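Local coordinates for protein phosphoethanolamine N-methyltransferase 1 (Haemonchus contortus, PDB 4KRG) that probably transfers a methyl group from S-adenosylmethionine to phosphoethanolamine, an early step of nematode phosphocholine synthesis, at residues A[139-144]-A[247-252]; A[301-306]-A[376-381]; A[406-411]-A[458-463]. One frame throughout, in Å; residues are numbered along the deposited sequence.

In the fold
Along the chain the three contacts follow one another in series, each closing before the next opens. Interaction 1 packs helix 136-149, in the part of the chain that binds S-adenosylhomocysteine and phosphoethanolamine, against the start of helix 249-271. Interactions 2 and 3 belong to the C-terminal half, their centres about 33 Å and 43 Å from that of interaction 1. These two are neighbours, with centres about 12 Å apart: strand 372-378 of interaction 2 runs parallel to strand 400-408 of interaction 3, and Glu406 reaches back to Leu381 N. The separation is in keeping with a di-domain methyltransferase, with S-adenosylhomocysteine and phosphoethanolamine bound in one half and a second strand-and-helix core in the other.

Interaction 1 (A[139-144]-A[247-252])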
ATOM      1  N   VAL A 139     -14.847   0.566  11.016  1.00 21.24           N
ATOM      2  CA  VAL A 139     -13.857  -0.036  10.128  1.00 20.09           C
ATOM      3  C   VAL A 139     -13.487  -1.427  10.633  1.00 21.63           C
ATOM      4  O   VAL A 139     -13.473  -2.397   9.870  1.00 21.62           O
ATOM      5  CB  VAL A 139     -12.580   0.834  10.016  1.00 20.58           C
ATOM      6  CG1 VAL A 139     -11.462   0.065   9.326  1.00 18.62           C
ATOM      7  CG2 VAL A 139     -12.871   2.110   9.248  1.00 21.52           C
ATOM      8  N   ILE A 140     -13.212  -1.523  11.927  1.00 20.89           N
ATOM      9  CA  ILE A 140     -12.852  -2.793  12.543  1.00 21.20           C
ATOM     10  C   ILE A 140     -14.023  -3.772  12.447  1.00 21.47           C
ATOM     11  O   ILE A 140     -13.848  -4.933  12.070  1.00 22.80           O
ATOM     12  CB  ILE A 140     -12.425  -2.599  14.009  1.00 25.11           C
ATOM     13  CG1 ILE A 140     -11.169  -1.726  14.070  1.00 25.18           C
ATOM     14  CG2 ILE A 140     -12.163  -3.938  14.666  1.00 25.14           C
ATOM     15  CD1 ILE A 140     -10.929  -1.059  15.411  1.00 27.35           C
ATOM     16  N   GLU A 141     -15.218  -3.284  12.760  1.00 21.68           N
ATOM     17  CA  GLU A 141     -16.419  -4.104  12.692  1.00 21.13           C
ATOM     18  C   GLU A 141     -16.713  -4.536  11.259  1.00 20.81           C
ATOM     19  O   GLU A 141     -17.127  -5.665  11.023  1.00 23.62           O
ATOM     20  CB  GLU A 141     -17.608  -3.364  13.315  1.00 21.43           C
ATOM     21  CG  GLU A 141     -17.457  -3.168  14.822  1.00 24.10           C
ATOM     22  CD  GLU A 141     -18.626  -2.432  15.451  1.00 29.91           C
ATOM     23  OE1 GLU A 141     -18.786  -2.515  16.689  1.00 34.53           O
ATOM     24  OE2 GLU A 141     -19.379  -1.760  14.716  1.00 32.81           O
ATOM     25  N   PHE A 142     -16.482  -3.645  10.302  1.00 20.31           N
ATOM     26  CA  PHE A 142     -16.638  -4.003   8.899  1.00 19.23           C
ATOM     27  C   PHE A 142     -15.685  -5.122   8.510  1.00 20.07           C
ATOM     28  O   PHE A 142     -16.068  -6.053   7.805  1.00 20.34           O
ATOM     29  CB  PHE A 142     -16.417  -2.799   7.977  1.00 19.41           C
ATOM     30  CG  PHE A 142     -16.347  -3.170   6.520  1.00 19.43           C
ATOM     31  CD1 PHE A 142     -17.508  -3.405   5.795  1.00 21.10           C
ATOM     32  CD2 PHE A 142     -15.127  -3.313   5.882  1.00 18.81           C
ATOM     33  CE1 PHE A 142     -17.451  -3.759   4.453  1.00 20.54           C
ATOM     34  CE2 PHE A 142     -15.063  -3.666   4.546  1.00 18.61           C
ATOM     35  CZ  PHE A 142     -16.228  -3.888   3.830  1.00 19.04           C
ATOM     36  N   LEU A 143     -14.441  -5.030   8.969  1.00 20.79           N
ATOM     37  CA  LEU A 143     -13.416  -5.995   8.570  1.00 20.59           C
ATOM     38  C   LEU A 143     -13.607  -7.364   9.207  1.00 21.11           C
ATOM     39  O   LEU A 143     -13.270  -8.382   8.608  1.00 23.00           O
ATOM     40  CB  LEU A 143     -12.017  -5.458   8.861  1.00 18.49           C
ATOM     41  CG  LEU A 143     -11.602  -4.274   7.986  1.00 16.32           C
ATOM     42  CD1 LEU A 143     -10.324  -3.645   8.509  1.00 19.77           C
ATOM     43  CD2 LEU A 143     -11.438  -4.697   6.533  1.00 16.81           C
ATOM     44  N   LEU A 144     -14.145  -7.391  10.421  1.00 20.08           N
ATOM     45  CA  LEU A 144     -14.496  -8.658  11.055  1.00 20.43           C
ATOM     46  C   LEU A 144     -15.705  -9.300  10.368  1.00 21.73           C
ATOM     47  O   LEU A 144     -15.826 -10.520  10.322  1.00 23.27           O
ATOM     48  CB  LEU A 144     -14.747  -8.474  12.555  1.00 23.55           C
ATOM     49  CG  LEU A 144     -13.506  -8.159  13.407  1.00 25.05           C
ATOM     50  CD1 LEU A 144     -13.889  -7.745  14.816  1.00 25.92           C
ATOM     51  CD2 LEU A 144     -12.571  -9.353  13.457  1.00 25.30           C
ATOM     52  N   THR A 247      -8.454 -11.363  18.320  1.00 32.17           N
ATOM     53  CA  THR A 247      -8.283  -9.964  18.651  1.00 31.38           C
ATOM     54  C   THR A 247      -9.666  -9.367  18.721  1.00 31.69           C
ATOM     55  O   THR A 247     -10.393  -9.372  17.732  1.00 29.30           O
ATOM     56  CB  THR A 247      -7.466  -9.217  17.592  1.00 27.08           C
ATOM     57  OG1 THR A 247      -7.934  -9.582  16.289  1.00 27.52           O
ATOM     58  CG2 THR A 247      -5.998  -9.570  17.712  1.00 28.20           C
ATOM     59  N   SER A 248     -10.032  -8.865  19.895  1.00 42.43           N
ATOM     60  CA  SER A 248     -11.350  -8.276  20.099  1.00 41.17           C
ATOM     61  C   SER A 248     -11.439  -6.915  19.421  1.00 38.24           C
ATOM     62  O   SER A 248     -10.428  -6.374  18.981  1.00 37.83           O
ATOM     63  CB  SER A 248     -11.626  -8.112  21.592  1.00 42.82           C
ATOM     64  OG  SER A 248     -10.871  -7.039  22.129  1.00 42.61           O
ATOM     65  N   VAL A 249     -12.648  -6.362  19.347  1.00 36.18           N
ATOM     66  CA  VAL A 249     -12.847  -5.024  18.792  1.00 35.22           C
ATOM     67  C   VAL A 249     -12.194  -3.959  19.676  1.00 35.84           C
ATOM     68  O   VAL A 249     -11.574  -3.027  19.175  1.00 35.11           O
ATOM     69  CB  VAL A 249     -14.346  -4.705  18.590  1.00 35.42           C
ATOM     70  CG1 VAL A 249     -14.527  -3.314  18.013  1.00 35.64           C
ATOM     71  CG2 VAL A 249     -14.974  -5.718  17.665  1.00 35.20           C
ATOM     72  N   ASP A 250     -12.322  -4.112  20.989  1.00 36.73           N
ATOM     73  CA  ASP A 250     -11.721  -3.167  21.924  1.00 37.61           C
ATOM     74  C   ASP A 250     -10.193  -3.192  21.885  1.00 36.83           C
ATOM     75  O   ASP A 250      -9.554  -2.142  21.964  1.00 38.07           O
ATOM     76  CB  ASP A 250     -12.221  -3.429  23.347  1.00 42.55           C
ATOM     77  CG  ASP A 250     -13.679  -3.046  23.537  1.00 47.82           C
ATOM     78  OD1 ASP A 250     -14.139  -2.090  22.879  1.00 49.92           O
ATOM     79  OD2 ASP A 250     -14.364  -3.699  24.349  1.00 49.57           O
ATOM     80  N   ASP A 251      -9.617  -4.386  21.763  1.00 35.41           N
ATOM     81  CA  ASP A 251      -8.163  -4.551  21.683  1.00 34.50           C
ATOM     82  C   ASP A 251      -7.607  -3.962  20.388  1.00 31.77           C
ATOM     83  O   ASP A 251      -6.523  -3.387  20.370  1.00 32.07           O
ATOM     84  CB  ASP A 251      -7.778  -6.036  21.787  1.00 37.09           C
ATOM     85  CG  ASP A 251      -7.729  -6.541  23.225  1.00 40.64           C
ATOM     86  OD1 ASP A 251      -8.145  -5.805  24.148  1.00 39.10           O
ATOM     87  OD2 ASP A 251      -7.271  -7.689  23.430  1.00 42.55           O
ATOM     88  N   LEU A 252      -8.357  -4.117  19.304  1.00 29.49           N
ATOM     89  CA  LEU A 252      -7.958  -3.579  18.012  1.00 27.91           C
ATOM     90  C   LEU A 252      -8.153  -2.072  17.975  1.00 27.69           C
ATOM     91  O   LEU A 252      -7.339  -1.349  17.407  1.00 29.62           O
ATOM     92  CB  LEU A 252      -8.762  -4.229  16.891  1.00 27.51           C
ATOM     93  CG  LEU A 252      -8.390  -5.672  16.561  1.00 29.18           C
ATOM     94  CD1 LEU A 252      -9.431  -6.308  15.649  1.00 28.38           C
ATOM     95  CD2 LEU A 252      -7.016  -5.721  15.918  1.00 27.09           C
TER
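Ile140 and Leu252 meet on the buried side of this helix-to-helix contact, with Ile140 CG2 3.7 Å from Leu252 CD1. Both Ile140 branches take part. With CG2 anti to the backbone N and CG1 beside it (chi1 -63°), the methyl CG2 meets the tip of the leucine. At the end of the longer branch, Ile140 CD1 settles over the leucine backbone, 3.9 Å from Leu252 C. Leu195 of helix 189-198 and Leu253 also touch Ile140, and Ala198 touches Leu252, which makes this the closely packed half.

Val249 forms the other half and spreads its two methyls between two partners one helical turn apart. CG2 reaches Leu144 CD1 at 3.7 Å, the two side chains crossing at a slant; CG1, anti to the valine N, lies 4.1 Å from Ile140 CG2. Val249 and Leu144 are partly exposed, and the packing thins further at Glu141, whose CG comes no nearer than 4.3 Å to Val249 CG1. The Glu141 carboxylate has a long, weak ion pair with Arg137, a residue that also forms a salt bridge with Asp250.

On the solvent side Ser248 caps the N-terminus of helix 249-271, its OG accepting from Asp251 N at 3.0 Å. Thr247, just before it, is tied through OG1 and its backbone to Arg200. The cross-contact itself is apolar: a serine N-cap caps the first turn of helix 249-271, and that turn lays Val249 and Leu252 against helix 136-149 of the Rossmann-like methyltransferase domain.

Interaction 2 (A[301-306]-A[376-381]); sequences FTPRQR and VATELL
The Phe301 ring and the Glu379 carboxylate are the flat groups that organise this contact. Ala377 CB lies at the edge of the ring, near its plane, and Leu380 CD1 approaches obliquely, 3.9 Å from Phe301 CD2, the leucine side chain crossing the phenylalanine at about a right angle. CG anti to the backbone N (chi1 176°) directs the ring to Leu380 CD1, while Phe301 CB stays against Ala377 CB.

The carboxylate is gripped at both oxygens by successive backbone N-H groups. Gln305 N donates to Glu379 OE1 at 2.7 Å and Arg306 N to Glu379 OE2, each bond using a syn lone pair; two such bonds should fix the rotation of the group. Arg304 N is also near Glu379 OE1 but badly angled, and bonds to a water instead. That water accepts from Thr378 OG1 too and donates to Glu379 OE1 at 2.7 Å. A second water accepts from Gln305 NE2 and donates to Glu379 OE2. Two backbone N-H groups and two donating waters would favour the ionised form despite the burial. The aliphatic stem is in place as well, Glu379 CB packing 3.7 Å from Pro303 CG.

Before the loop, the strands pair in parallel: Phe301 N donates to Val376 O at 3.2 Å, and Thr378 N returns a bond to Phe301 O. Thr302 CG2 touches Thr378 OG1, while Thr302 OG1 bonds to Asn327. Arg304 turns away to a salt bridge with Glu329. Glu379, at the N-cap position of helix 380-383, turns its carboxylate to the loop after strand 297-302. Two adjacent parallel strands, 297-302 and 372-378, thus lead at their C-terminal ends into a loop and a helix, the layout of an alpha/beta sheet.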
ATOM      1  N   PHE A 301      15.207  -2.081  -2.878  1.00 13.81           N
ATOM      2  CA  PHE A 301      14.685  -2.840  -1.747  1.00 12.93           C
ATOM      3  C   PHE A 301      15.333  -2.330  -0.458  1.00 15.36           C
ATOM      4  O   PHE A 301      16.546  -2.400  -0.307  1.00 16.29           O
ATOM      5  CB  PHE A 301      14.968  -4.337  -1.960  1.00 13.23           C
ATOM      6  CG  PHE A 301      14.547  -5.227  -0.810  1.00 15.21           C
ATOM      7  CD1 PHE A 301      13.222  -5.583  -0.635  1.00 16.48           C
ATOM      8  CD2 PHE A 301      15.489  -5.742   0.068  1.00 16.85           C
ATOM      9  CE1 PHE A 301      12.845  -6.404   0.409  1.00 18.26           C
ATOM     10  CE2 PHE A 301      15.120  -6.564   1.104  1.00 15.57           C
ATOM     11  CZ  PHE A 301      13.798  -6.893   1.280  1.00 17.43           C
ATOM     12  N   THR A 302      14.527  -1.795   0.458  1.00 13.54           N
ATOM     13  CA  THR A 302      15.053  -1.245   1.715  1.00 16.25           C
ATOM     14  C   THR A 302      14.220  -1.682   2.930  1.00 16.49           C
ATOM     15  O   THR A 302      13.228  -1.037   3.272  1.00 16.81           O
ATOM     16  CB  THR A 302      15.158   0.297   1.665  1.00 14.36           C
ATOM     17  OG1 THR A 302      13.866   0.857   1.414  1.00 15.53           O
ATOM     18  CG2 THR A 302      16.104   0.740   0.570  1.00 12.98           C
ATOM     19  N   PRO A 303      14.630  -2.781   3.588  1.00 16.57           N
ATOM     20  CA  PRO A 303      13.859  -3.319   4.716  1.00 16.62           C
ATOM     21  C   PRO A 303      14.032  -2.507   5.997  1.00 19.96           C
ATOM     22  O   PRO A 303      13.183  -2.603   6.888  1.00 21.42           O
ATOM     23  CB  PRO A 303      14.452  -4.713   4.904  1.00 17.38           C
ATOM     24  CG  PRO A 303      15.859  -4.584   4.407  1.00 16.41           C
ATOM     25  CD  PRO A 303      15.779  -3.638   3.246  1.00 15.21           C
ATOM     26  N   ARG A 304      15.115  -1.736   6.084  1.00 18.86           N
ATOM     27  CA  ARG A 304      15.393  -0.892   7.250  1.00 17.65           C
ATOM     28  C   ARG A 304      15.296  -1.667   8.560  1.00 18.79           C
ATOM     29  O   ARG A 304      14.517  -1.312   9.443  1.00 18.97           O
ATOM     30  CB  ARG A 304      14.452   0.314   7.284  1.00 18.07           C
ATOM     31  CG  ARG A 304      14.508   1.190   6.032  1.00 16.84           C
ATOM     32  CD  ARG A 304      13.398   2.216   6.062  1.00 17.66           C
ATOM     33  NE  ARG A 304      13.197   2.884   4.783  1.00 17.60           N
ATOM     34  CZ  ARG A 304      13.078   4.199   4.644  1.00 20.50           C
ATOM     35  NH1 ARG A 304      13.140   4.983   5.709  1.00 21.09           N
ATOM     36  NH2 ARG A 304      12.894   4.726   3.446  1.00 22.72           N
ATOM     37  N   GLN A 305      16.093  -2.724   8.677  1.00 18.38           N
ATOM     38  CA  GLN A 305      16.092  -3.544   9.878  1.00 16.97           C
ATOM     39  C   GLN A 305      17.024  -2.990  10.950  1.00 17.80           C
ATOM     40  O   GLN A 305      16.612  -2.755  12.084  1.00 18.45           O
ATOM     41  CB  GLN A 305      16.476  -4.988   9.564  1.00 16.85           C
ATOM     42  CG  GLN A 305      16.539  -5.831  10.818  1.00 21.10           C
ATOM     43  CD  GLN A 305      17.054  -7.231  10.585  1.00 27.35           C
ATOM     44  OE1 GLN A 305      16.329  -8.207  10.789  1.00 33.29           O
ATOM     45  NE2 GLN A 305      18.321  -7.344  10.187  1.00 26.80           N
ATOM     46  N   ARG A 306      18.286  -2.788  10.591  1.00 17.51           N
ATOM     47  CA  ARG A 306      19.276  -2.316  11.551  1.00 20.76           C
ATOM     48  C   ARG A 306      18.977  -0.892  12.003  1.00 20.77           C
ATOM     49  O   ARG A 306      19.259  -0.521  13.136  1.00 24.73           O
ATOM     50  CB  ARG A 306      20.680  -2.399  10.948  1.00 22.29           C
ATOM     51  CG  ARG A 306      21.797  -1.945  11.875  1.00 28.03           C
ATOM     52  CD  ARG A 306      21.819  -2.750  13.161  1.00 32.54           C
ATOM     53  NE  ARG A 306      21.883  -4.183  12.897  1.00 36.96           N
ATOM     54  CZ  ARG A 306      21.771  -5.124  13.830  1.00 40.63           C
ATOM     55  NH1 ARG A 306      21.588  -4.783  15.098  1.00 43.58           N
ATOM     56  NH2 ARG A 306      21.839  -6.403  13.492  1.00 38.96           N
ATOM     57  N   VAL A 376      19.148  -2.052  -6.642  1.00 16.66           N
ATOM     58  CA  VAL A 376      19.923  -1.364  -5.612  1.00 17.30           C
ATOM     59  C   VAL A 376      19.235  -1.667  -4.288  1.00 17.77           C
ATOM     60  O   VAL A 376      18.022  -1.504  -4.174  1.00 16.03           O
ATOM     61  CB  VAL A 376      19.943   0.155  -5.837  1.00 15.79           C
ATOM     62  CG1 VAL A 376      20.780   0.846  -4.767  1.00 20.58           C
ATOM     63  CG2 VAL A 376      20.481   0.484  -7.228  1.00 16.54           C
ATOM     64  N   ALA A 377      19.985  -2.129  -3.294  1.00 15.88           N
ATOM     65  CA  ALA A 377      19.356  -2.534  -2.039  1.00 15.78           C
ATOM     66  C   ALA A 377      20.253  -2.355  -0.836  1.00 15.87           C
ATOM     67  O   ALA A 377      21.478  -2.425  -0.945  1.00 17.06           O
ATOM     68  CB  ALA A 377      18.894  -3.982  -2.124  1.00 14.62           C
ATOM     69  N   THR A 378      19.627  -2.133   0.314  1.00 14.48           N
ATOM     70  CA  THR A 378      20.322  -2.129   1.592  1.00 15.58           C
ATOM     71  C   THR A 378      19.850  -3.365   2.360  1.00 19.21           C
ATOM     72  O   THR A 378      18.681  -3.719   2.273  1.00 21.89           O
ATOM     73  CB  THR A 378      20.021  -0.832   2.400  1.00 17.25           C
ATOM     74  OG1 THR A 378      18.607  -0.624   2.480  1.00 17.74           O
ATOM     75  CG2 THR A 378      20.655   0.393   1.735  1.00 16.32           C
ATOM     76  N   GLU A 379      20.751  -4.028   3.085  1.00 16.64           N
ATOM     77  CA  GLU A 379      20.393  -5.162   3.954  1.00 17.03           C
ATOM     78  C   GLU A 379      19.758  -6.378   3.271  1.00 18.35           C
ATOM     79  O   GLU A 379      18.984  -7.098   3.903  1.00 20.52           O
ATOM     80  CB  GLU A 379      19.451  -4.716   5.077  1.00 15.63           C
ATOM     81  CG  GLU A 379      20.025  -3.746   6.050  1.00 15.62           C
ATOM     82  CD  GLU A 379      19.030  -3.358   7.123  1.00 19.24           C
ATOM     83  OE1 GLU A 379      18.005  -2.724   6.790  1.00 18.71           O
ATOM     84  OE2 GLU A 379      19.262  -3.703   8.299  1.00 20.73           O
ATOM     85  N   LEU A 380      20.075  -6.624   2.005  1.00 17.41           N
ATOM     86  CA  LEU A 380      19.494  -7.774   1.301  1.00 18.03           C
ATOM     87  C   LEU A 380      19.918  -9.111   1.901  1.00 16.67           C
ATOM     88  O   LEU A 380      19.076  -9.910   2.305  1.00 17.48           O
ATOM     89  CB  LEU A 380      19.848  -7.748  -0.187  1.00 18.62           C
ATOM     90  CG  LEU A 380      19.224  -8.880  -1.011  1.00 19.39           C
ATOM     91  CD1 LEU A 380      17.721  -8.664  -1.195  1.00 17.41           C
ATOM     92  CD2 LEU A 380      19.922  -9.026  -2.354  1.00 18.97           C
ATOM     93  N   LEU A 381      21.225  -9.354   1.944  1.00 19.16           N
ATOM     94  CA  LEU A 381      21.756 -10.608   2.481  1.00 18.53           C
ATOM     95  C   LEU A 381      21.481 -10.723   3.979  1.00 21.51           C
ATOM     96  O   LEU A 381      21.292 -11.818   4.500  1.00 25.57           O
ATOM     97  CB  LEU A 381      23.259 -10.719   2.221  1.00 19.48           C
ATOM     98  CG  LEU A 381      23.773 -10.328   0.835  1.00 20.88           C
ATOM     99  CD1 LEU A 381      25.278 -10.526   0.741  1.00 25.07           C
ATOM    100  CD2 LEU A 381      23.087 -11.124  -0.239  1.00 20.89           C
TER
HETATM  101  O   HOH W   1      17.455  -1.179   4.606  1.00 14.60           O
HETATM  102  O   HOH W   2      20.451  -5.898   9.038  1.00 25.15           O

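Interaction 3 (A[406-411]-A[458-463]); sequences EPVSGI and NYLLIK
An antiparallel strand pair, 406-408 with 458-460, carries this contact, with Glu406-Leu460 and Val408-Asn458 as hydrogen-bonded pairs around a non-hydrogen-bonded Pro407-Tyr459. Glu406 N donates to Leu460 O at 2.8 Å and Leu460 N returns a bond to Glu406 O. At the next pair, Val408 N approaches Asn458 O from well above the carbonyl plane, and Asn458 N donates to Val408 O. Pro407, lacking an N-H, costs this pair no bond, since its position is a non-hydrogen-bonded one; Pro407 CB rests 3.7 Å from Tyr459 CE1. The tyrosine ring also meets Trp278 edge-to-face, and its OH bonds to Ser455.

On the face of Val408 and Leu460, the leucine fork divides: CD1 reaches Val408 CG1, while Leu460 CD2 lies 3.9 Å from Ile411 CG2, where the loop passes back over the leucine. Val416 of helix 413-422 also touches this leucine.

Just past the end of strand 400-408, Asn458 ND2 donates to Ser409 O at 2.6 Å, the acceptor lying almost in the amide plane. The side-chain bond thus continues the strand pairing one residue into the loop, and together with the Ile411 contact it probably restrains the exposed loop 409-411.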
ATOM      1  N   GLU A 406      25.716  -3.638   2.676  1.00 17.67           N
ATOM      2  CA  GLU A 406      25.396  -4.648   3.674  1.00 18.81           C
ATOM      3  C   GLU A 406      26.026  -4.377   5.029  1.00 18.35           C
ATOM      4  O   GLU A 406      27.234  -4.192   5.118  1.00 18.62           O
ATOM      5  CB  GLU A 406      25.848  -6.023   3.184  1.00 20.83           C
ATOM      6  CG  GLU A 406      25.051  -6.562   2.028  1.00 24.47           C
ATOM      7  CD  GLU A 406      23.615  -6.853   2.408  1.00 29.55           C
ATOM      8  OE1 GLU A 406      23.349  -7.169   3.594  1.00 28.80           O
ATOM      9  OE2 GLU A 406      22.749  -6.760   1.512  1.00 32.10           O
ATOM     10  N   PRO A 407      25.207  -4.369   6.096  1.00 18.50           N
ATOM     11  CA  PRO A 407      25.763  -4.331   7.450  1.00 17.66           C
ATOM     12  C   PRO A 407      26.310  -5.702   7.855  1.00 17.73           C
ATOM     13  O   PRO A 407      25.656  -6.725   7.660  1.00 16.72           O
ATOM     14  CB  PRO A 407      24.550  -3.962   8.310  1.00 18.33           C
ATOM     15  CG  PRO A 407      23.389  -4.509   7.563  1.00 17.80           C
ATOM     16  CD  PRO A 407      23.732  -4.345   6.103  1.00 19.20           C
ATOM     17  N   VAL A 408      27.527  -5.724   8.383  1.00 18.35           N
ATOM     18  CA  VAL A 408      28.135  -6.967   8.839  1.00 17.56           C
ATOM     19  C   VAL A 408      28.845  -6.731  10.161  1.00 18.50           C
ATOM     20  O   VAL A 408      29.021  -5.591  10.582  1.00 17.69           O
ATOM     21  CB  VAL A 408      29.159  -7.519   7.829  1.00 18.11           C
ATOM     22  CG1 VAL A 408      28.517  -7.750   6.477  1.00 23.21           C
ATOM     23  CG2 VAL A 408      30.358  -6.577   7.709  1.00 18.42           C
ATOM     24  N   SER A 409      29.240  -7.816  10.814  1.00 19.84           N
ATOM     25  CA  SER A 409      30.119  -7.735  11.972  1.00 21.82           C
ATOM     26  C   SER A 409      31.527  -8.064  11.496  1.00 20.29           C
ATOM     27  O   SER A 409      32.228  -7.201  10.973  1.00 22.35           O
ATOM     28  CB  SER A 409      29.674  -8.698  13.077  1.00 23.40           C
ATOM     29  OG  SER A 409      28.446  -8.282  13.648  1.00 24.66           O
ATOM     30  N   GLY A 410      31.942  -9.315  11.665  1.00 20.28           N
ATOM     31  CA  GLY A 410      33.191  -9.760  11.084  1.00 21.14           C
ATOM     32  C   GLY A 410      33.072  -9.767   9.572  1.00 24.77           C
ATOM     33  O   GLY A 410      32.022 -10.111   9.032  1.00 27.59           O
ATOM     34  N   ILE A 411      34.132  -9.375   8.878  1.00 22.72           N
ATOM     35  CA  ILE A 411      34.107  -9.391   7.423  1.00 24.26           C
ATOM     36  C   ILE A 411      34.566 -10.742   6.887  1.00 27.14           C
ATOM     37  O   ILE A 411      35.716 -11.131   7.057  1.00 26.18           O
ATOM     38  CB  ILE A 411      34.948  -8.259   6.834  1.00 26.97           C
ATOM     39  CG1 ILE A 411      34.331  -6.911   7.214  1.00 21.15           C
ATOM     40  CG2 ILE A 411      35.043  -8.404   5.320  1.00 29.06           C
ATOM     41  CD1 ILE A 411      35.097  -5.734   6.715  1.00 21.59           C
ATOM     42  N   ASN A 458      29.631  -2.645  10.730  1.00 18.31           N
ATOM     43  CA  ASN A 458      30.557  -2.542   9.612  1.00 19.34           C
ATOM     44  C   ASN A 458      29.769  -2.642   8.307  1.00 18.48           C
ATOM     45  O   ASN A 458      28.630  -3.102   8.318  1.00 18.35           O
ATOM     46  CB  ASN A 458      31.616  -3.637   9.704  1.00 16.45           C
ATOM     47  CG  ASN A 458      32.412  -3.549  10.973  1.00 17.86           C
ATOM     48  OD1 ASN A 458      32.784  -2.460  11.398  1.00 20.58           O
ATOM     49  ND2 ASN A 458      32.661  -4.687  11.604  1.00 19.22           N
ATOM     50  N   TYR A 459      30.355  -2.199   7.194  1.00 16.21           N
ATOM     51  CA  TYR A 459      29.629  -2.189   5.926  1.00 15.88           C
ATOM     52  C   TYR A 459      30.433  -2.674   4.733  1.00 16.45           C
ATOM     53  O   TYR A 459      31.591  -2.303   4.556  1.00 17.47           O
ATOM     54  CB  TYR A 459      29.051  -0.801   5.631  1.00 14.91           C
ATOM     55  CG  TYR A 459      27.870  -0.464   6.497  1.00 16.15           C
ATOM     56  CD1 TYR A 459      26.599  -0.919   6.174  1.00 16.80           C
ATOM     57  CD2 TYR A 459      28.027   0.293   7.650  1.00 17.46           C
ATOM     58  CE1 TYR A 459      25.511  -0.624   6.972  1.00 18.57           C
ATOM     59  CE2 TYR A 459      26.946   0.596   8.458  1.00 18.67           C
ATOM     60  CZ  TYR A 459      25.694   0.133   8.114  1.00 18.52           C
ATOM     61  OH  TYR A 459      24.618   0.423   8.910  1.00 16.25           O
ATOM     62  N   LEU A 460      29.791  -3.505   3.920  1.00 17.04           N
ATOM     63  CA  LEU A 460      30.355  -3.949   2.659  1.00 16.48           C
ATOM     64  C   LEU A 460      29.536  -3.364   1.523  1.00 15.73           C
ATOM     65  O   LEU A 460      28.304  -3.297   1.594  1.00 17.27           O
ATOM     66  CB  LEU A 460      30.335  -5.474   2.560  1.00 18.70           C
ATOM     67  CG  LEU A 460      31.083  -6.276   3.623  1.00 18.14           C
ATOM     68  CD1 LEU A 460      30.863  -7.766   3.408  1.00 19.58           C
ATOM     69  CD2 LEU A 460      32.567  -5.948   3.606  1.00 21.42           C
ATOM     70  N   LEU A 461      30.222  -2.936   0.474  1.00 15.78           N
ATOM     71  CA  LEU A 461      29.556  -2.475  -0.729  1.00 17.35           C
ATOM     72  C   LEU A 461      29.847  -3.518  -1.786  1.00 21.14           C
ATOM     73  O   LEU A 461      31.006  -3.789  -2.092  1.00 24.06           O
ATOM     74  CB  LEU A 461      30.101  -1.115  -1.151  1.00 18.99           C
ATOM     75  CG  LEU A 461      29.421  -0.404  -2.319  1.00 22.91           C
ATOM     76  CD1 LEU A 461      27.953  -0.167  -2.023  1.00 21.96           C
ATOM     77  CD2 LEU A 461      30.123   0.916  -2.594  1.00 28.47           C
ATOM     78  N   ILE A 462      28.795  -4.119  -2.325  1.00 22.42           N
ATOM     79  CA  ILE A 462      28.946  -5.234  -3.251  1.00 23.84           C
ATOM     80  C   ILE A 462      28.299  -4.926  -4.605  1.00 23.60           C
ATOM     81  O   ILE A 462      27.206  -4.362  -4.665  1.00 22.07           O
ATOM     82  CB  ILE A 462      28.343  -6.520  -2.651  1.00 22.61           C
ATOM     83  CG1 ILE A 462      28.940  -6.775  -1.263  1.00 20.23           C
ATOM     84  CG2 ILE A 462      28.575  -7.707  -3.576  1.00 23.60           C
ATOM     85  CD1 ILE A 462      28.136  -7.705  -0.406  1.00 17.96           C
ATOM     86  N   LYS A 463      28.995  -5.281  -5.684  1.00 23.30           N
ATOM     87  CA  LYS A 463      28.461  -5.156  -7.032  1.00 21.60           C
ATOM     88  C   LYS A 463      28.557  -6.519  -7.701  1.00 23.43           C
ATOM     89  O   LYS A 463      29.556  -7.222  -7.537  1.00 24.72           O
ATOM     90  CB  LYS A 463      29.262  -4.130  -7.839  1.00 25.97           C
ATOM     91  CG  LYS A 463      29.234  -2.715  -7.279  1.00 26.34           C
ATOM     92  CD  LYS A 463      30.273  -1.818  -7.939  1.00 29.31           C
ATOM     93  CE  LYS A 463      30.133  -1.785  -9.454  1.00 33.98           C
ATOM     94  NZ  LYS A 463      28.789  -1.326  -9.899  1.00 34.85           N
TER